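Local coordinates for uncharacterized protein (Parabacteroides distasonis ATCC 8503, PDB 4R03) that is of unknown function but belongs to the DUF3836 family and folds as an antiparallel sheet of consecutive beta-hairpins, its precursor probably exported by way of a signal peptide, at residues A[19-22]-A[27-30]; A[74-79]-A[102-107]; A[82-85]-A[90-93]. All blocks are in the same frame, centred on the assembly; numbering follows the deposited sequence.

Interaction 1: residues A[19-22]-A[27-30]. With PO4 (phosphate ion), chain D.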
loop_
_atom_site.group_PDB
_atom_site.type_symbol
_atom_site.label_atom_id
_atom_site.label_comp_id
_atom_site.label_asym_id
_atom_site.label_seq_id
_atom_site.Cartn_x
_atom_site.Cartn_y
_atom_site.Cartn_z
ATOM N N VAL A 19 7.203 5.588 -2.598
ATOM C CA VAL A 19 6.501 6.601 -3.392
ATOM C C VAL A 19 6.683 6.307 -4.852
ATOM O O VAL A 19 7.815 6.078 -5.322
ATOM C CB VAL A 19 6.982 8.023 -3.047
ATOM C CG1 VAL A 19 6.289 9.059 -3.956
ATOM C CG2 VAL A 19 6.681 8.310 -1.583
ATOM N N VAL A 20 5.578 6.347 -5.601
ATOM C CA VAL A 20 5.601 6.177 -7.050
ATOM C C VAL A 20 5.315 7.502 -7.702
ATOM O O VAL A 20 4.275 8.137 -7.398
ATOM C CB VAL A 20 4.514 5.178 -7.522
ATOM C CG1 VAL A 20 4.583 4.978 -9.045
ATOM C CG2 VAL A 20 4.629 3.864 -6.786
ATOM N N PHE A 21 6.224 7.936 -8.565
ATOM C CA PHE A 21 6.065 9.104 -9.418
ATOM C C PHE A 21 5.768 8.654 -10.860
ATOM O O PHE A 21 6.446 7.744 -11.393
ATOM C CB PHE A 21 7.289 9.977 -9.460
ATOM C CG PHE A 21 7.716 10.547 -8.149
ATOM C CD1 PHE A 21 8.475 9.806 -7.285
ATOM C CD2 PHE A 21 7.475 11.888 -7.838
ATOM C CE1 PHE A 21 8.911 10.363 -6.091
ATOM C CE2 PHE A 21 7.936 12.418 -6.629
ATOM C CZ PHE A 21 8.604 11.655 -5.776
ATOM N N LEU A 22 4.726 9.222 -11.451
ATOM C CA LEU A 22 4.420 9.016 -12.868
ATOM C C LEU A 22 5.125 10.047 -13.731
ATOM O O LEU A 22 5.010 11.269 -13.525
ATOM C CB LEU A 22 2.896 9.090 -13.074
ATOM C CG LEU A 22 2.442 9.034 -14.549
ATOM C CD1 LEU A 22 2.791 7.703 -15.179
ATOM C CD2 LEU A 22 0.908 9.265 -14.611
ATOM N N LEU A 27 6.279 15.333 -18.071
ATOM C CA LEU A 27 5.798 15.787 -16.753
ATOM C C LEU A 27 6.173 14.762 -15.676
ATOM O O LEU A 27 6.364 13.550 -15.980
ATOM C CB LEU A 27 4.298 15.916 -16.770
ATOM C CG LEU A 27 3.720 16.765 -17.930
ATOM C CD1 LEU A 27 2.213 16.587 -17.950
ATOM C CD2 LEU A 27 4.095 18.203 -17.676
ATOM N N LEU A 28 6.236 15.218 -14.440
ATOM C CA LEU A 28 6.587 14.368 -13.268
ATOM C C LEU A 28 5.601 14.669 -12.167
ATOM O O LEU A 28 5.486 15.846 -11.754
ATOM C CB LEU A 28 8.012 14.644 -12.776
ATOM C CG LEU A 28 8.444 13.939 -11.501
ATOM C CD1 LEU A 28 8.673 12.511 -11.799
ATOM C CD2 LEU A 28 9.770 14.515 -10.980
ATOM N N ASN A 29 4.842 13.653 -11.749
ATOM C CA ASN A 29 3.812 13.863 -10.718
ATOM C C ASN A 29 3.779 12.721 -9.753
ATOM O O ASN A 29 3.816 11.554 -10.131
ATOM C CB ASN A 29 2.445 14.034 -11.336
ATOM C CG ASN A 29 2.292 15.333 -12.085
ATOM O OD1 ASN A 29 1.972 16.428 -11.506
ATOM N ND2 ASN A 29 2.484 15.250 -13.356
ATOM N N LYS A 30 3.620 13.049 -8.486
ATOM C CA LYS A 30 3.375 12.042 -7.488
ATOM C C LYS A 30 2.114 11.307 -7.764
ATOM O O LYS A 30 1.022 11.904 -8.033
ATOM C CB LYS A 30 3.302 12.668 -6.075
ATOM C CG LYS A 30 4.663 13.116 -5.584
ATOM C CD LYS A 30 4.602 13.998 -4.305
ATOM C CE LYS A 30 5.982 14.205 -3.818
ATOM N NZ LYS A 30 5.946 15.052 -2.547
HETATM P P PO4 D . 7.366 12.371 -0.396
HETATM O O1 PO4 D . 6.930 11.167 0.413
HETATM O O2 PO4 D . 6.206 13.290 -0.445
HETATM O O3 PO4 D . 7.825 12.041 -1.831
HETATM O O4 PO4 D . 8.552 13.004 0.296
HETATM O O HOH W 1 2.947 12.934 -14.780
#
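Phe21 and Lys30 lie side by side, pointing the same way from a non-hydrogen-bonded antiparallel pair, and the lysine's CG sits 3.5 Å from Phe21 CE2. Phe21 CB meets the CD1 methyl of Leu28 at 3.7 Å, so the phenylalanine side chain has neighbours two residues apart on the facing strand. Beyond CG the Lys30 chain is fully extended, chi2 169° and chi3 172°; this carries NZ past the ring to a 2.8 Å hydrogen bond with O2 of a phosphate ion (probably from the crystallisation liquor) that Trp59 NE1 also binds. With an alanine in place of Phe21, the CB that meets Leu28 would stay but the ring would go, probably leaving the Lys30 methylenes without their apolar neighbour and the chain freer to turn. The frame is a beta-hairpin of strands 14-24 and 27-38, whose segments here run at 150° to each other. Its next pair, Leu22 with Asn29, is hydrogen-bonded: Leu22 N reaches Asn29 O at 2.8 Å, and Asn29 N returns to Leu22 O at 3.0 Å. Leu22 O also accepts from a water, itself the acceptor of Asn29 ND2. Farther out, Trp52 makes a cation-pi contact with Lys30.

Interaction 2: residues A[74-79]-A[102-107]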
loop_
_atom_site.group_PDB
_atom_site.type_symbol
_atom_site.label_atom_id
_atom_site.label_comp_id
_atom_site.label_asym_id
_atom_site.label_seq_id
_atom_site.Cartn_x
_atom_site.Cartn_y
_atom_site.Cartn_z
ATOM N N GLY A 74 -1.010 -22.017 2.421
ATOM C CA GLY A 74 -0.389 -21.430 1.211
ATOM C C GLY A 74 -1.072 -20.146 0.737
ATOM O O GLY A 74 -0.926 -19.762 -0.425
ATOM N N GLU A 75 -1.844 -19.525 1.626
ATOM C CA GLU A 75 -2.721 -18.398 1.252
ATOM C C GLU A 75 -2.586 -17.269 2.289
ATOM O O GLU A 75 -2.363 -17.496 3.472
ATOM C CB GLU A 75 -4.172 -18.840 1.134
ATOM C CG GLU A 75 -4.425 -19.731 -0.109
ATOM C CD GLU A 75 -5.867 -20.244 -0.203
ATOM O OE1 GLU A 75 -6.570 -20.264 0.834
ATOM O OE2 GLU A 75 -6.282 -20.624 -1.323
ATOM N N ILE A 76 -2.632 -16.058 1.783
ATOM C CA ILE A 76 -2.677 -14.885 2.633
ATOM C C ILE A 76 -4.104 -14.283 2.568
ATOM O O ILE A 76 -4.602 -14.032 1.490
ATOM C CB ILE A 76 -1.616 -13.847 2.146
ATOM C CG1 ILE A 76 -0.203 -14.456 2.099
ATOM C CG2 ILE A 76 -1.601 -12.663 3.063
ATOM C CD1 ILE A 76 0.781 -13.654 1.236
ATOM N N LYS A 77 -4.703 -14.069 3.718
ATOM C CA LYS A 77 -6.044 -13.487 3.824
ATOM C C LYS A 77 -5.913 -11.964 3.975
ATOM O O LYS A 77 -5.221 -11.503 4.884
ATOM C CB LYS A 77 -6.787 -14.064 5.015
ATOM C CG LYS A 77 -7.264 -15.491 4.752
ATOM C CD LYS A 77 -7.986 -16.078 5.966
ATOM C CE LYS A 77 -8.562 -17.472 5.638
ATOM N NZ LYS A 77 -9.479 -18.005 6.697
ATOM N N THR A 78 -6.516 -11.246 3.061
ATOM C CA THR A 78 -6.416 -9.770 3.039
ATOM C C THR A 78 -7.771 -9.119 3.234
ATOM O O THR A 78 -8.794 -9.603 2.743
ATOM C CB THR A 78 -5.758 -9.221 1.760
ATOM O OG1 THR A 78 -6.661 -9.304 0.646
ATOM C CG2 THR A 78 -4.446 -9.993 1.483
ATOM N N ASN A 79 -7.763 -8.025 4.008
ATOM C CA ASN A 79 -8.970 -7.242 4.296
ATOM C C ASN A 79 -8.676 -5.792 3.893
ATOM O O ASN A 79 -7.701 -5.195 4.401
ATOM C CB ASN A 79 -9.290 -7.293 5.748
ATOM C CG ASN A 79 -10.597 -6.553 6.091
ATOM O OD1 ASN A 79 -10.587 -5.446 6.625
ATOM N ND2 ASN A 79 -11.712 -7.189 5.795
ATOM N N THR A 102 2.855 -17.439 -2.672
ATOM C CA THR A 102 3.942 -17.283 -3.648
ATOM C C THR A 102 4.008 -15.852 -4.227
ATOM O O THR A 102 5.012 -15.483 -4.797
ATOM C CB THR A 102 3.785 -18.207 -4.850
ATOM O OG1 THR A 102 2.530 -17.967 -5.472
ATOM C CG2 THR A 102 3.847 -19.673 -4.421
ATOM N N ASN A 103 2.915 -15.097 -4.121
ATOM C CA ASN A 103 2.898 -13.705 -4.592
ATOM C C ASN A 103 3.188 -12.687 -3.501
ATOM O O ASN A 103 2.915 -11.500 -3.690
ATOM C CB ASN A 103 1.549 -13.371 -5.223
ATOM C CG ASN A 103 1.302 -14.151 -6.524
ATOM O OD1 ASN A 103 2.235 -14.635 -7.179
ATOM N ND2 ASN A 103 0.041 -14.268 -6.890
ATOM N N TYR A 104 3.687 -13.136 -2.357
ATOM C CA TYR A 104 3.959 -12.263 -1.174
ATOM C C TYR A 104 4.700 -10.987 -1.556
ATOM O O TYR A 104 4.300 -9.890 -1.147
ATOM C CB TYR A 104 4.782 -13.013 -0.111
ATOM C CG TYR A 104 5.165 -12.195 1.059
ATOM C CD1 TYR A 104 4.229 -11.906 2.047
ATOM C CD2 TYR A 104 6.428 -11.645 1.190
ATOM C CE1 TYR A 104 4.543 -11.135 3.128
ATOM C CE2 TYR A 104 6.770 -10.873 2.296
ATOM C CZ TYR A 104 5.827 -10.568 3.248
ATOM O OH TYR A 104 6.147 -9.801 4.355
ATOM N N GLU A 105 5.760 -11.109 -2.346
ATOM C CA GLU A 105 6.561 -9.925 -2.672
ATOM C C GLU A 105 5.815 -8.850 -3.455
ATOM O O GLU A 105 6.201 -7.676 -3.438
ATOM C CB GLU A 105 7.868 -10.310 -3.382
ATOM C CG GLU A 105 8.855 -10.986 -2.410
ATOM C CD GLU A 105 9.427 -10.025 -1.367
ATOM O OE1 GLU A 105 9.847 -8.884 -1.728
ATOM O OE2 GLU A 105 9.468 -10.396 -0.190
ATOM N N GLU A 106 4.739 -9.205 -4.119
ATOM C CA GLU A 106 3.971 -8.240 -4.847
ATOM C C GLU A 106 3.179 -7.339 -3.921
ATOM O O GLU A 106 2.697 -6.274 -4.370
ATOM C CB GLU A 106 3.059 -8.886 -5.860
ATOM C CG GLU A 106 3.807 -9.819 -6.836
ATOM C CD GLU A 106 4.804 -9.114 -7.785
ATOM O OE1 GLU A 106 4.794 -7.864 -7.888
ATOM O OE2 GLU A 106 5.583 -9.831 -8.478
ATOM N N ILE A 107 3.117 -7.658 -2.626
ATOM C CA ILE A 107 2.517 -6.729 -1.659
ATOM C C ILE A 107 3.244 -5.368 -1.624
ATOM O O ILE A 107 2.635 -4.349 -1.358
ATOM C CB ILE A 107 2.457 -7.360 -0.250
ATOM C CG1 ILE A 107 1.419 -8.484 -0.268
ATOM C CG2 ILE A 107 2.126 -6.328 0.839
ATOM C CD1 ILE A 107 1.476 -9.384 1.029
HETATM O O HOH W 2 1.006 -20.096 -2.676
#
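Ile76 and Tyr104 meet with their side chains crossing at about a right angle, the CD1 methyl of the isoleucine set at the edge of the tyrosine ring and in its plane. The closest approach is 3.9 Å, from Ile76 CD1 to Tyr104 CD1, a van der Waals contact at the ring's rim. The same methyl also comes near Ile107, with 4.3 Å between Ile76 CD1 and Ile107 CD1, so one terminal carbon of the strand faces two residues of the 3-10 segment. Two torsions explain this reach: Ile76 CG1 lies anti to its carbonyl carbon (chi1 -56°), and chi2 of 162° stretches CD1 outward from the strand. On the other side Tyr104 and Ile107, three residues apart, are brought to one flank of the tight coil, whose turn is closed by the backbone bond from Ile107 N to Tyr104 O at 2.9 Å. The bond before it, Glu106 N to Asn103 O, has the same i to i+3 spacing.

The C-terminal tail that follows strand 94-100 thus touches strand 75-84 at Ile76, folding back over one face of the antiparallel sheet. The ring is held at its far end by a hydrogen bond between Tyr104 OH and Val44 N, and its side chain also touches Tyr69; Ile107 packs on Tyr67 of strand 58-69. At the margin, a water donates to Gly74 O at 3.0 Å and accepts from Thr102 N at 3.2 Å, bridging the two backbones. No direct hydrogen bond crosses between the segments, and only 123 Å² is buried, so cohesion here must come mainly from apolar contact, while the polar end of Tyr104 is fastened elsewhere, to Val44.

Interaction 3: residues A[82-85]-A[90-93]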
loop_
_atom_site.group_PDB
_atom_site.type_symbol
_atom_site.label_atom_id
_atom_site.label_comp_id
_atom_site.label_asym_id
_atom_site.label_seq_id
_atom_site.Cartn_x
_atom_site.Cartn_y
_atom_site.Cartn_z
HETATM N N MSE A 82 -11.506 1.360 2.061
HETATM C CA MSE A 82 -11.207 2.695 1.561
HETATM C C MSE A 82 -11.424 3.718 2.659
HETATM O O MSE A 82 -12.333 3.613 3.494
HETATM C CB MSE A 82 -12.025 3.019 0.327
HETATM C CG MSE A 82 -11.645 2.189 -0.788
HETATM SE SE MSE A 82 -12.587 2.655 -2.384
HETATM C CE MSE A 82 -12.801 4.518 -2.096
ATOM N N TRP A 83 -10.599 4.773 2.605
ATOM C CA TRP A 83 -10.736 5.905 3.531
ATOM C C TRP A 83 -12.070 6.631 3.329
ATOM O O TRP A 83 -12.437 6.981 2.237
ATOM C CB TRP A 83 -9.618 6.904 3.238
ATOM C CG TRP A 83 -9.569 8.091 4.136
ATOM C CD1 TRP A 83 -9.773 9.385 3.757
ATOM C CD2 TRP A 83 -9.204 8.118 5.507
ATOM N NE1 TRP A 83 -9.540 10.206 4.814
ATOM C CE2 TRP A 83 -9.229 9.472 5.919
ATOM C CE3 TRP A 83 -8.833 7.150 6.437
ATOM C CZ2 TRP A 83 -8.879 9.855 7.211
ATOM C CZ3 TRP A 83 -8.521 7.526 7.715
ATOM C CH2 TRP A 83 -8.557 8.898 8.097
ATOM N N ASP A 84 -12.747 6.812 4.440
ATOM C CA ASP A 84 -13.983 7.601 4.532
ATOM C C ASP A 84 -13.599 8.965 5.146
ATOM O O ASP A 84 -13.192 9.031 6.292
ATOM C CB ASP A 84 -14.977 6.861 5.418
ATOM C CG ASP A 84 -16.305 7.551 5.481
ATOM O OD1 ASP A 84 -16.313 8.776 5.639
ATOM O OD2 ASP A 84 -17.311 6.839 5.323
ATOM N N LYS A 85 -13.627 9.979 4.316
ATOM C CA LYS A 85 -13.132 11.328 4.680
ATOM C C LYS A 85 -13.962 12.003 5.783
ATOM O O LYS A 85 -13.456 12.880 6.460
ATOM C CB LYS A 85 -13.056 12.195 3.425
ATOM C CG LYS A 85 -14.437 12.382 2.716
ATOM C CD LYS A 85 -15.009 13.749 2.834
ATOM C CE LYS A 85 -16.221 13.890 1.916
ATOM N NZ LYS A 85 -16.917 15.091 2.250
ATOM N N PHE A 90 -11.128 3.558 7.677
ATOM C CA PHE A 90 -11.129 2.787 6.421
ATOM C C PHE A 90 -12.359 1.875 6.287
ATOM O O PHE A 90 -12.258 0.705 5.916
ATOM C CB PHE A 90 -9.818 2.022 6.270
ATOM C CG PHE A 90 -8.605 2.925 6.154
ATOM C CD1 PHE A 90 -8.217 3.435 4.926
ATOM C CD2 PHE A 90 -7.847 3.248 7.262
ATOM C CE1 PHE A 90 -7.108 4.275 4.813
ATOM C CE2 PHE A 90 -6.744 4.061 7.171
ATOM C CZ PHE A 90 -6.361 4.566 5.905
ATOM N N SER A 91 -13.546 2.466 6.500
ATOM C CA SER A 91 -14.783 1.672 6.518
ATOM C C SER A 91 -15.575 1.631 5.234
ATOM O O SER A 91 -16.669 1.026 5.182
ATOM C CB SER A 91 -15.675 2.220 7.662
ATOM O OG SER A 91 -16.064 3.536 7.374
ATOM N N LEU A 92 -15.076 2.222 4.156
ATOM C CA LEU A 92 -15.808 2.244 2.896
ATOM C C LEU A 92 -15.400 1.107 1.996
ATOM O O LEU A 92 -14.228 0.793 1.853
ATOM C CB LEU A 92 -15.639 3.557 2.131
ATOM C CG LEU A 92 -16.378 4.769 2.667
ATOM C CD1 LEU A 92 -15.972 5.983 1.859
ATOM C CD2 LEU A 92 -17.893 4.554 2.623
ATOM N N ASN A 93 -16.390 0.444 1.390
ATOM C CA ASN A 93 -16.159 -0.566 0.371
ATOM C C ASN A 93 -15.276 -1.696 0.869
ATOM O O ASN A 93 -14.346 -2.085 0.182
ATOM C CB ASN A 93 -15.666 0.091 -0.912
ATOM C CG ASN A 93 -16.616 1.183 -1.400
ATOM O OD1 ASN A 93 -17.828 0.979 -1.440
ATOM N ND2 ASN A 93 -16.071 2.335 -1.800
HETATM O O HOH W 3 -17.959 4.298 5.680
#
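Met82 and Leu92 form an antiparallel hydrogen-bonded pair with CA atoms 4.8 Å apart: Met82 N donates to Leu92 O at 2.8 Å with a nearly straight N-H...O angle of 168°, and Leu92 N returns to Met82 O, on a lone pair in the carbonyl plane. The same Met82 O receives a CA-H...O contact from Phe90.

The aromatic contact is edge-to-face. The six-membered ring of Trp83 turns its edge to the Phe90 ring, with centroids 5.0 Å apart and planes inclined at 59°. Trp83 CE3 stands over the centre of the phenyl face, 3.6 Å from Phe90 CZ. Trp83 CG is anti to the backbone N (chi1 -177°), which carries the indole to that face, and Pro61 of strand 58-69 touches both aromatic side chains. In the conformer of Leu92 described here, one of two, its side chain crosses that of Asp84 at about a right angle, with CG lying 3.5 Å from Asp84 OD2. That oxygen accepts from a water at 2.6 Å, and the water also donates to Ser91 OG; Asp84 OD1 takes the backbone N-H groups of Lys86 and Lys87, while Ser91 OG is paired with Asn89. Both carboxylate oxygens are therefore engaged, which probably limits the group's rotation. Selenomethionine Met82 ends beside Asn93, its SE 3.5 Å from ND2.

Between Asp84 and Phe90 the chain reverses, and corners at Phe90, Leu92 and Asn93 lead it into strand 94-100: this is the connection of a beta-hairpin, the last in a meander of sequential antiparallel strands, consistent with single-layer sheets evolved from hairpin repeats.

All three contacts reach one antiparallel sheet. Interactions 1 and 3 are surface contacts near hairpin connections, each joining segments only a few residues apart in sequence; interaction 2 is a buried contact that brings the distant C-terminal tail back onto the sheet. Interactions 2 and 3 share strand 75-84, at its beginning and its end, with centres about 22 Å apart, whereas interaction 1 belongs to an earlier hairpin on the opposite side of the chain's centre from interaction 2. Chemistry follows place: both hairpin contacts combine paired backbone hydrogen bonds with aromatic packing and water bridges, while 74-79 and 102-107 meet through aliphatic and aromatic carbon, aided by a marginal water.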